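Local coordinates for protein TBC1 domain family member 22A (Homo sapiens, PDB 2QFZ) that probably acts as a GTPase-activating protein for Rab-family GTPases through its TBC domain, and forms homodimers, at residues 107-117 against 146-155. Residues are numbered along the deposited sequence; the frame is centred on the assembly and turned at random.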
# COMPACT_ATOMS: atom_id res chain seq x y z
N GLN A 107 0.81 -9.67 19.91
CA GLN A 107 -0.07 -9.42 18.77
C GLN A 107 0.67 -9.54 17.42
O GLN A 107 0.18 -10.20 16.47
CB GLN A 107 -0.76 -8.06 18.90
CG GLN A 107 -1.89 -8.01 19.95
CD GLN A 107 -2.65 -6.69 19.91
OE1 GLN A 107 -3.60 -6.53 19.13
NE2 GLN A 107 -2.22 -5.73 20.73
N ILE A 108 1.87 -8.96 17.33
CA ILE A 108 2.65 -8.97 16.08
C ILE A 108 3.15 -10.39 15.75
O ILE A 108 3.14 -10.79 14.59
CB ILE A 108 3.85 -7.96 16.10
CG1 ILE A 108 3.33 -6.53 16.20
CG2 ILE A 108 4.79 -8.17 14.89
CD1 ILE A 108 4.36 -5.49 16.76
N HIS A 109 3.53 -11.15 16.79
CA HIS A 109 4.02 -12.54 16.63
C HIS A 109 2.95 -13.50 16.13
O HIS A 109 3.25 -14.50 15.50
CB HIS A 109 4.58 -13.07 17.97
CG HIS A 109 5.58 -14.19 17.83
ND1 HIS A 109 5.59 -15.07 16.77
CD2 HIS A 109 6.60 -14.58 18.64
CE1 HIS A 109 6.57 -15.94 16.92
NE2 HIS A 109 7.20 -15.66 18.05
N ILE A 110 1.69 -13.19 16.42
CA ILE A 110 0.56 -14.02 15.96
C ILE A 110 0.18 -13.73 14.51
O ILE A 110 -0.12 -14.65 13.74
CB ILE A 110 -0.66 -13.80 16.87
CG1 ILE A 110 -0.40 -14.46 18.23
CG2 ILE A 110 -1.94 -14.37 16.22
CD1 ILE A 110 -1.21 -13.85 19.37
N ASP A 111 0.18 -12.46 14.15
CA ASP A 111 -0.22 -12.02 12.81
C ASP A 111 0.83 -12.27 11.75
O ASP A 111 0.51 -12.79 10.69
CB ASP A 111 -0.56 -10.53 12.81
CG ASP A 111 -1.84 -10.21 13.60
OD1 ASP A 111 -2.58 -11.15 13.99
OD2 ASP A 111 -2.08 -9.01 13.83
N ILE A 112 2.09 -11.89 12.03
CA ILE A 112 3.12 -11.95 10.99
C ILE A 112 3.24 -13.34 10.41
O ILE A 112 3.07 -13.50 9.21
CB ILE A 112 4.53 -11.36 11.42
CG1 ILE A 112 4.44 -9.86 11.68
CG2 ILE A 112 5.61 -11.67 10.36
CD1 ILE A 112 3.25 -9.18 11.09
N PRO A 113 3.51 -14.37 11.27
CA PRO A 113 3.62 -15.76 10.79
C PRO A 113 2.54 -16.30 9.86
O PRO A 113 2.84 -17.20 9.07
CB PRO A 113 3.66 -16.56 12.09
CG PRO A 113 4.44 -15.65 12.99
CD PRO A 113 3.81 -14.30 12.71
N ARG A 114 1.33 -15.77 9.91
CA ARG A 114 0.22 -16.29 9.09
C ARG A 114 -0.25 -15.30 8.01
O ARG A 114 -1.34 -15.47 7.46
CB ARG A 114 -1.01 -16.64 9.96
CG ARG A 114 -0.79 -16.93 11.47
CD ARG A 114 -2.07 -16.57 12.29
NE ARG A 114 -2.56 -15.25 11.92
CZ ARG A 114 -3.62 -14.63 12.46
NH1 ARG A 114 -3.96 -13.42 11.99
NH2 ARG A 114 -4.32 -15.19 13.45
N MET A 115 0.55 -14.27 7.72
CA MET A 115 0.14 -13.29 6.70
C MET A 115 0.61 -13.74 5.30
O MET A 115 1.36 -14.70 5.16
CB MET A 115 0.63 -11.87 7.07
CG MET A 115 2.06 -11.57 6.73
SD MET A 115 2.64 -10.02 7.46
CE MET A 115 2.37 -8.89 6.09
N SER A 116 0.12 -13.04 4.28
CA SER A 116 0.41 -13.35 2.89
C SER A 116 1.45 -12.36 2.35
O SER A 116 1.54 -11.23 2.85
CB SER A 116 -0.91 -13.30 2.09
OG SER A 116 -0.70 -12.87 0.75
N PRO A 117 2.26 -12.76 1.34
CA PRO A 117 2.37 -14.08 0.70
C PRO A 117 3.26 -15.04 1.49
O PRO A 117 4.34 -14.66 1.96
CB PRO A 117 2.99 -13.74 -0.66
CG PRO A 117 2.99 -12.20 -0.73
CD PRO A 117 3.12 -11.78 0.65
N TYR A 146 0.14 -1.10 17.64
CA TYR A 146 -0.00 -2.03 16.55
C TYR A 146 -1.47 -2.25 16.25
O TYR A 146 -2.24 -2.59 17.14
CB TYR A 146 0.67 -3.37 16.86
CG TYR A 146 0.38 -4.40 15.80
CD1 TYR A 146 0.87 -4.25 14.51
CD2 TYR A 146 -0.40 -5.52 16.07
CE1 TYR A 146 0.58 -5.17 13.51
CE2 TYR A 146 -0.68 -6.43 15.10
CZ TYR A 146 -0.18 -6.26 13.82
OH TYR A 146 -0.46 -7.19 12.83
N VAL A 147 -1.87 -2.05 15.00
CA VAL A 147 -3.24 -2.39 14.56
C VAL A 147 -3.13 -3.42 13.43
O VAL A 147 -2.48 -3.15 12.46
CB VAL A 147 -3.98 -1.12 14.06
CG1 VAL A 147 -5.47 -1.41 13.79
CG2 VAL A 147 -3.83 0.00 15.06
N GLN A 148 -3.76 -4.59 13.53
CA GLN A 148 -3.68 -5.55 12.40
C GLN A 148 -4.15 -4.89 11.09
O GLN A 148 -5.14 -4.14 11.08
CB GLN A 148 -4.47 -6.83 12.65
CG GLN A 148 -4.13 -7.95 11.65
CD GLN A 148 -4.88 -9.26 11.94
OE1 GLN A 148 -5.33 -9.50 13.08
NE2 GLN A 148 -5.01 -10.12 10.92
N GLY A 149 -3.43 -5.15 10.00
CA GLY A 149 -3.61 -4.39 8.74
C GLY A 149 -2.38 -3.56 8.38
O GLY A 149 -1.94 -3.55 7.21
N ILE A 150 -1.80 -2.87 9.37
CA ILE A 150 -0.53 -2.17 9.13
C ILE A 150 0.59 -3.14 8.72
O ILE A 150 1.46 -2.78 7.96
CB ILE A 150 -0.04 -1.34 10.31
CG1 ILE A 150 -1.05 -0.28 10.69
CG2 ILE A 150 1.31 -0.64 9.98
CD1 ILE A 150 -0.53 0.63 11.78
N ASN A 151 0.55 -4.38 9.20
CA ASN A 151 1.54 -5.40 8.80
C ASN A 151 1.62 -5.63 7.29
O ASN A 151 2.70 -5.84 6.75
CB ASN A 151 1.27 -6.74 9.57
CG ASN A 151 -0.09 -7.34 9.24
OD1 ASN A 151 -1.12 -6.74 9.50
ND2 ASN A 151 -0.08 -8.53 8.65
N ASP A 152 0.47 -5.58 6.60
CA ASP A 152 0.41 -5.68 5.12
C ASP A 152 1.13 -4.51 4.40
O ASP A 152 1.75 -4.68 3.33
CB ASP A 152 -1.05 -5.69 4.62
CG ASP A 152 -1.65 -7.10 4.50
OD1 ASP A 152 -0.90 -8.11 4.44
OD2 ASP A 152 -2.91 -7.18 4.42
N LEU A 153 1.04 -3.33 4.96
CA LEU A 153 1.65 -2.17 4.32
C LEU A 153 3.19 -2.25 4.28
O LEU A 153 3.82 -1.51 3.52
CB LEU A 153 1.15 -0.87 4.95
CG LEU A 153 -0.37 -0.77 5.11
CD1 LEU A 153 -0.72 0.56 5.68
CD2 LEU A 153 -1.14 -1.00 3.86
N VAL A 154 3.79 -3.16 5.06
CA VAL A 154 5.24 -3.40 5.01
C VAL A 154 5.64 -4.07 3.68
O VAL A 154 6.67 -3.77 3.12
CB VAL A 154 5.74 -4.32 6.19
CG1 VAL A 154 7.27 -4.60 6.07
CG2 VAL A 154 5.41 -3.73 7.55
N THR A 155 4.81 -5.00 3.22
CA THR A 155 5.20 -5.94 2.13
C THR A 155 5.57 -5.29 0.78
O THR A 155 6.56 -5.68 0.17
CB THR A 155 4.10 -7.04 1.93
OG1 THR A 155 3.74 -7.56 3.21
CG2 THR A 155 4.56 -8.16 1.00
O HOH W 1 1.31 -8.52 2.72
O HOH W 2 -1.57 -10.46 5.13
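I108 lies opposite Y146, I112 opposite N151 and P117 opposite T155 as the two backbones run in the same direction, with CA of I112 7.1 Å from CA of N151. The I108 methylene CG1 sits over the centre of the Y146 ring, 3.7 Å from its centroid, a CH-pi contact on one face; the backbone N of Q148 lies over the other, toward the rim. At the ring edge, Y146 OH donates to the anti lone pair of D111 OD2 over 2.6 Å, with carboxylate and ring planes 48° apart. The other oxygen, D111 OD1, faces R114 NH1 at 3.3 Å, a purely electrostatic salt bridge from outside the guanidinium plane. Q148, its CG anti to the backbone N (chi1 -167°), crosses the carboxylate obliquely and brings NE2 to the guanidinium edge, 3.6 Å from R114 NH1. Further along, N151 ND2 makes a weak, nearly straight hydrogen bond to M115 SD, while N151 OD1 accepts from G149 N. One water links S116 O, D152 OD1 and T155 OG1; a second joins S116 N to D152 OD1, and D152 OD2 is held by R256 and N252. A phenylalanine at Y146 would probably leave D111 OD2 without its hydroxyl donor and the carboxylate freer to turn. The sequences around D111 and Y146 match the IxxDxxR and YxQ motifs of TBC domains, whose arginine and glutamine fingers R114 and Q148 probably supply; D111, gripped by Y146 and facing R114, is thus a second-shell link between the two.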